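Local coordinates for protein alpha-galactosidase (Thermus thermophilus, PDB 6LCJ) that probably hydrolyses terminal alpha-galactosyl linkages as a thermostable GH36-family glycosidase, and assembles as a hexamer, at residues W285-V290 with A325-A330; Y298-L303 with E333-F338. All coordinates share one frame; numbering follows the deposited sequence.

Contact 1: W285-V290 with A325-A330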
loop_
_atom_site.group_PDB
_atom_site.type_symbol
_atom_site.label_atom_id
_atom_site.label_comp_id
_atom_site.label_asym_id
_atom_site.label_seq_id
_atom_site.Cartn_x
_atom_site.Cartn_y
_atom_site.Cartn_z
ATOM N N TRP E 285 0.292 45.902 -16.035
ATOM C CA TRP E 285 1.058 45.440 -17.185
ATOM C C TRP E 285 0.146 44.809 -18.238
ATOM O O TRP E 285 0.292 45.078 -19.438
ATOM C CB TRP E 285 2.128 44.470 -16.685
ATOM C CG TRP E 285 2.946 43.752 -17.698
ATOM C CD1 TRP E 285 4.155 44.148 -18.213
ATOM C CD2 TRP E 285 2.656 42.480 -18.286
ATOM N NE1 TRP E 285 4.622 43.204 -19.102
ATOM C CE2 TRP E 285 3.720 42.172 -19.164
ATOM C CE3 TRP E 285 1.601 41.575 -18.165
ATOM C CZ2 TRP E 285 3.748 40.997 -19.919
ATOM C CZ3 TRP E 285 1.641 40.402 -18.910
ATOM C CH2 TRP E 285 2.704 40.125 -19.769
ATOM N N ALA E 286 -0.820 43.990 -17.809
ATOM C CA ALA E 286 -1.729 43.374 -18.771
ATOM C C ALA E 286 -2.621 44.422 -19.432
ATOM O O ALA E 286 -2.875 44.351 -20.640
ATOM C CB ALA E 286 -2.568 42.279 -18.099
ATOM N N ALA E 287 -3.093 45.410 -18.663
ATOM C CA ALA E 287 -3.801 46.531 -19.273
ATOM C C ALA E 287 -2.916 47.286 -20.266
ATOM O O ALA E 287 -3.412 47.781 -21.280
ATOM C CB ALA E 287 -4.331 47.475 -18.195
ATOM N N ASP E 288 -1.610 47.370 -20.012
ATOM C CA ASP E 288 -0.722 47.992 -20.986
ATOM C C ASP E 288 -0.566 47.157 -22.244
ATOM O O ASP E 288 -0.184 47.707 -23.283
ATOM C CB ASP E 288 0.658 48.241 -20.384
ATOM C CG ASP E 288 0.649 49.343 -19.361
ATOM O OD1 ASP E 288 -0.415 49.987 -19.181
ATOM O OD2 ASP E 288 1.706 49.565 -18.731
ATOM N N LEU E 289 -0.814 45.842 -22.171
ATOM C CA LEU E 289 -0.864 45.024 -23.385
ATOM C C LEU E 289 -2.068 45.397 -24.241
ATOM O O LEU E 289 -1.956 45.524 -25.465
ATOM C CB LEU E 289 -0.915 43.541 -23.032
ATOM C CG LEU E 289 0.326 42.892 -22.427
ATOM C CD1 LEU E 289 -0.032 41.494 -21.953
ATOM C CD2 LEU E 289 1.463 42.859 -23.436
ATOM N N VAL E 290 -3.221 45.591 -23.609
ATOM C CA VAL E 290 -4.388 46.077 -24.327
ATOM C C VAL E 290 -4.113 47.450 -24.923
ATOM O O VAL E 290 -4.363 47.693 -26.109
ATOM C CB VAL E 290 -5.610 46.095 -23.400
ATOM C CG1 VAL E 290 -6.741 46.854 -24.052
ATOM C CG2 VAL E 290 -6.030 44.656 -23.058
ATOM N N ALA E 325 -11.952 43.891 -15.186
ATOM C CA ALA E 325 -12.576 45.209 -15.222
ATOM C C ALA E 325 -11.572 46.289 -15.612
ATOM O O ALA E 325 -11.919 47.246 -16.309
ATOM C CB ALA E 325 -13.203 45.520 -13.868
ATOM N N ARG E 326 -10.321 46.142 -15.191
ATOM C CA ARG E 326 -9.308 47.102 -15.590
ATOM C C ARG E 326 -8.975 46.944 -17.066
ATOM O O ARG E 326 -8.787 47.935 -17.781
ATOM C CB ARG E 326 -8.066 46.937 -14.704
ATOM C CG ARG E 326 -6.830 47.703 -15.172
ATOM C CD ARG E 326 -6.930 49.245 -14.972
ATOM N NE ARG E 326 -5.939 49.953 -15.797
ATOM C CZ ARG E 326 -6.243 50.837 -16.748
ATOM N NH1 ARG E 326 -7.514 51.141 -16.994
ATOM N NH2 ARG E 326 -5.278 51.399 -17.464
ATOM N N LEU E 327 -8.915 45.705 -17.544
ATOM C CA LEU E 327 -8.667 45.482 -18.963
ATOM C C LEU E 327 -9.869 45.910 -19.795
ATOM O O LEU E 327 -9.710 46.318 -20.950
ATOM C CB LEU E 327 -8.335 44.012 -19.210
ATOM C CG LEU E 327 -6.887 43.564 -19.110
ATOM C CD1 LEU E 327 -6.336 43.908 -17.760
ATOM C CD2 LEU E 327 -6.784 42.064 -19.360
ATOM N N ARG E 328 -11.071 45.831 -19.222
ATOM C CA ARG E 328 -12.252 46.334 -19.907
ATOM C C ARG E 328 -12.145 47.835 -20.131
ATOM O O ARG E 328 -12.409 48.327 -21.231
ATOM C CB ARG E 328 -13.517 45.990 -19.117
ATOM C CG ARG E 328 -14.811 46.657 -19.644
ATOM C CD ARG E 328 -15.381 45.985 -20.907
ATOM N NE ARG E 328 -14.758 46.480 -22.136
ATOM C CZ ARG E 328 -14.876 45.907 -23.333
ATOM N NH1 ARG E 328 -15.582 44.797 -23.484
ATOM N NH2 ARG E 328 -14.281 46.445 -24.387
ATOM N N GLU E 329 -11.736 48.576 -19.092
ATOM C CA GLU E 329 -11.607 50.025 -19.203
ATOM C C GLU E 329 -10.442 50.409 -20.097
ATOM O O GLU E 329 -10.538 51.369 -20.868
ATOM C CB GLU E 329 -11.441 50.647 -17.821
ATOM C CG GLU E 329 -12.736 50.747 -17.045
ATOM C CD GLU E 329 -13.656 51.867 -17.558
ATOM O OE1 GLU E 329 -13.296 52.570 -18.530
ATOM O OE2 GLU E 329 -14.752 52.042 -16.986
ATOM N N ALA E 330 -9.338 49.670 -20.019
ATOM C CA ALA E 330 -8.199 49.983 -20.874
ATOM C C ALA E 330 -8.532 49.780 -22.344
ATOM O O ALA E 330 -7.930 50.428 -23.210
ATOM C CB ALA E 330 -6.989 49.142 -20.479
#
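The guanidinium of Arg326 reaches across to Ala287 while one of its faces rests on a methyl of its own helix, that of Ala330, whose CB sits 3.8 Å above the plane and is displaced toward the edge of the group. The methyl of Ala287 comes in obliquely, its CB 3.8 Å from Arg326 NE. With CG opposite the backbone N (chi1 169°) the arginine chain heads across toward Ala287, and the bend at chi2 (72°) carries NE past the alanine methyl. The contact is by packing alone, and no hydrogen bond crosses between the segments. The two alanines also meet directly, Ala287 CB lying 3.9 Å from Ala330 CB. Small residues at this point let the short helix axes come within 8.7 Å, crossing at -29°. Both helices, 280-296 and 317-331, run nearly the same way, as neighbouring outer helices of a TIM barrel do, and each leads into a strand of the inner parallel sheet. Leu327 packs beside the alanines: its CD1 reaches the backbone of Ala287, 3.7 Å from the N atom, and also touches Ala286 CB at 4.1 Å. Val290 works with both branches. CG2, next to its own backbone N, faces Leu327 CG, whereas CG1, on the far side from that N, presses against the carbonyl carbon of Ala330 at 3.8 Å.

Contact 2: Y298-L303 with E333-F338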
loop_
_atom_site.group_PDB
_atom_site.type_symbol
_atom_site.label_atom_id
_atom_site.label_comp_id
_atom_site.label_asym_id
_atom_site.label_seq_id
_atom_site.Cartn_x
_atom_site.Cartn_y
_atom_site.Cartn_z
ATOM N N TYR E 298 -5.111 47.559 -33.650
ATOM C CA TYR E 298 -6.080 46.493 -33.415
ATOM C C TYR E 298 -7.170 46.969 -32.469
ATOM O O TYR E 298 -6.868 47.504 -31.400
ATOM C CB TYR E 298 -5.385 45.262 -32.832
ATOM C CG TYR E 298 -4.280 44.751 -33.714
ATOM C CD1 TYR E 298 -3.010 45.315 -33.669
ATOM C CD2 TYR E 298 -4.509 43.727 -34.622
ATOM C CE1 TYR E 298 -2.005 44.860 -34.486
ATOM C CE2 TYR E 298 -3.499 43.260 -35.437
ATOM C CZ TYR E 298 -2.258 43.834 -35.367
ATOM O OH TYR E 298 -1.257 43.374 -36.174
ATOM N N ASP E 299 -8.439 46.764 -32.845
ATOM C CA ASP E 299 -9.557 47.051 -31.944
ATOM C C ASP E 299 -10.479 45.843 -31.743
ATOM O O ASP E 299 -11.604 45.998 -31.261
ATOM C CB ASP E 299 -10.356 48.251 -32.446
ATOM C CG ASP E 299 -10.941 48.024 -33.829
ATOM O OD1 ASP E 299 -10.447 47.135 -34.554
ATOM O OD2 ASP E 299 -11.893 48.747 -34.193
ATOM N N TYR E 300 -10.030 44.652 -32.126
ATOM C CA TYR E 300 -10.684 43.393 -31.792
ATOM C C TYR E 300 -9.615 42.518 -31.149
ATOM O O TYR E 300 -8.581 42.250 -31.766
ATOM C CB TYR E 300 -11.290 42.744 -33.050
ATOM C CG TYR E 300 -11.999 41.412 -32.862
ATOM C CD1 TYR E 300 -11.289 40.246 -32.593
ATOM C CD2 TYR E 300 -13.383 41.315 -32.994
ATOM C CE1 TYR E 300 -11.935 39.032 -32.437
ATOM C CE2 TYR E 300 -14.045 40.100 -32.845
ATOM C CZ TYR E 300 -13.313 38.966 -32.571
ATOM O OH TYR E 300 -13.956 37.768 -32.409
ATOM N N LEU E 301 -9.828 42.123 -29.898
ATOM C CA LEU E 301 -8.808 41.404 -29.139
ATOM C C LEU E 301 -9.357 40.079 -28.637
ATOM O O LEU E 301 -10.447 40.030 -28.057
ATOM C CB LEU E 301 -8.310 42.235 -27.961
ATOM C CG LEU E 301 -7.716 43.591 -28.337
ATOM C CD1 LEU E 301 -7.318 44.368 -27.069
ATOM C CD2 LEU E 301 -6.530 43.387 -29.279
ATOM N N LYS E 302 -8.610 39.011 -28.876
ATOM C CA LYS E 302 -8.951 37.689 -28.364
ATOM C C LYS E 302 -8.053 37.426 -27.164
ATOM O O LYS E 302 -6.848 37.187 -27.308
ATOM C CB LYS E 302 -8.799 36.617 -29.440
ATOM C CG LYS E 302 -9.215 35.213 -29.008
ATOM C CD LYS E 302 -9.152 34.240 -30.191
ATOM C CE LYS E 302 -9.258 32.770 -29.766
ATOM N NZ LYS E 302 -9.158 31.825 -30.938
ATOM N N LEU E 303 -8.638 37.510 -25.983
ATOM C CA LEU E 303 -7.918 37.328 -24.737
ATOM C C LEU E 303 -8.156 35.896 -24.301
ATOM O O LEU E 303 -9.299 35.497 -24.062
ATOM C CB LEU E 303 -8.399 38.332 -23.687
ATOM C CG LEU E 303 -8.318 39.783 -24.175
ATOM C CD1 LEU E 303 -8.790 40.776 -23.101
ATOM C CD2 LEU E 303 -6.887 40.102 -24.628
ATOM N N GLU E 333 -13.974 50.910 -26.093
ATOM C CA GLU E 333 -15.030 50.323 -26.901
ATOM C C GLU E 333 -14.521 49.247 -27.852
ATOM O O GLU E 333 -15.302 48.720 -28.644
ATOM C CB GLU E 333 -15.755 51.430 -27.672
ATOM C CG GLU E 333 -16.305 52.514 -26.739
ATOM C CD GLU E 333 -17.094 53.600 -27.460
ATOM O OE1 GLU E 333 -16.555 54.214 -28.414
ATOM O OE2 GLU E 333 -18.255 53.842 -27.060
ATOM N N ALA E 334 -13.242 48.900 -27.781
ATOM C CA ALA E 334 -12.746 47.784 -28.557
ATOM C C ALA E 334 -13.551 46.535 -28.225
ATOM O O ALA E 334 -14.240 46.463 -27.198
ATOM C CB ALA E 334 -11.264 47.562 -28.283
ATOM N N TYR E 335 -13.500 45.564 -29.137
ATOM C CA TYR E 335 -14.214 44.301 -28.976
ATOM C C TYR E 335 -13.312 43.320 -28.238
ATOM O O TYR E 335 -12.219 42.995 -28.720
ATOM C CB TYR E 335 -14.623 43.716 -30.329
ATOM C CG TYR E 335 -15.685 42.637 -30.220
ATOM C CD1 TYR E 335 -15.341 41.331 -29.881
ATOM C CD2 TYR E 335 -17.028 42.924 -30.435
ATOM C CE1 TYR E 335 -16.303 40.343 -29.770
ATOM C CE2 TYR E 335 -17.993 41.945 -30.324
ATOM C CZ TYR E 335 -17.625 40.654 -29.991
ATOM O OH TYR E 335 -18.575 39.670 -29.876
ATOM N N LEU E 336 -13.767 42.833 -27.090
ATOM C CA LEU E 336 -13.026 41.816 -26.355
ATOM C C LEU E 336 -13.762 40.486 -26.468
ATOM O O LEU E 336 -14.935 40.374 -26.073
ATOM C CB LEU E 336 -12.829 42.215 -24.894
ATOM C CG LEU E 336 -12.038 43.503 -24.713
ATOM C CD1 LEU E 336 -11.893 43.810 -23.239
ATOM C CD2 LEU E 336 -10.686 43.406 -25.410
ATOM N N LEU E 337 -13.084 39.504 -27.049
ATOM C CA LEU E 337 -13.543 38.129 -27.093
ATOM C C LEU E 337 -12.816 37.373 -25.992
ATOM O O LEU E 337 -11.582 37.282 -26.021
ATOM C CB LEU E 337 -13.256 37.496 -28.454
ATOM C CG LEU E 337 -13.574 35.994 -28.520
ATOM C CD1 LEU E 337 -15.079 35.758 -28.491
ATOM C CD2 LEU E 337 -12.964 35.353 -29.745
ATOM N N PHE E 338 -13.572 36.858 -25.018
ATOM C CA PHE E 338 -13.005 36.106 -23.897
ATOM C C PHE E 338 -12.929 34.627 -24.249
ATOM O O PHE E 338 -13.926 34.037 -24.684
ATOM C CB PHE E 338 -13.843 36.280 -22.625
ATOM C CG PHE E 338 -13.600 37.583 -21.885
ATOM C CD1 PHE E 338 -13.167 38.724 -22.557
ATOM C CD2 PHE E 338 -13.842 37.674 -20.522
ATOM C CE1 PHE E 338 -12.983 39.920 -21.886
ATOM C CE2 PHE E 338 -13.653 38.872 -19.840
ATOM C CZ PHE E 338 -13.224 39.992 -20.523
#
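Tyr300 leaves its strand with CG opposite the backbone N (chi1 180°), and from there the ring runs beside that of Tyr335, both pointing the same way. Beyond CB and CG, Tyr300 CD2 comes to 3.7 Å from Tyr335 CD1, and CE2 closes further on the same atom, to 3.5 Å. The planes differ by just 3°, yet the rings are slid so far apart, with centroids 5.0 Å from one another, that they barely overlap. At the tip, Tyr300 OH lies against the side chain of Leu337, 3.7 Å from its CD2. That same methyl also packs on Lys302 CG, along the inner stretch of an extended lysine chain whose NZ goes on to a salt bridge with Asp196; the hydroxyl of Tyr335, for its part, bonds to His398. Strands 298-303 and 335-338 are adjacent parallel members of the inner sheet of the TIM barrel, joined through helix 317-331 in a beta-alpha-beta unit. Four backbone bonds lace them in register: Tyr335 N to Asp299 O, Leu301 N to Tyr335 O (2.8 Å), Leu337 N to Leu301 O and Leu303 N to Leu337 O. Asp299 O also accepts a bond from Arg229 on the next strand. On the other face of the sheet from the tyrosines, Leu301, Leu303, Leu336 and Phe338 point to the helix layer, Leu336 and Phe338 packing onto helix 317-331. There Leu336 CD2 touches two side chains of the other strand, 3.7 Å from Leu301 CB and 4.0 Å from Leu303 CD1.

Both contacts are buried, but contact 2 belongs to the strand ring of the barrel and contact 1 to the helix layer around it, their centres about 11 Å apart. The elements follow one another in the chain as helix 280-296, strand 298-303, helix 317-331 and strand 335-338, so the two contacts alternate along it. Backbone hydrogen bonds hold the strands, whereas the helices rely on close-packed methyls and the side chain of Arg326 laid against alanine. The layers also touch. Val290 CG1 packs on Leu301 CD1, and Arg328, whose CB points away from helix 280-296, probably bonds through NH2 to Ala334 O while pairing with Asp351 through NH1.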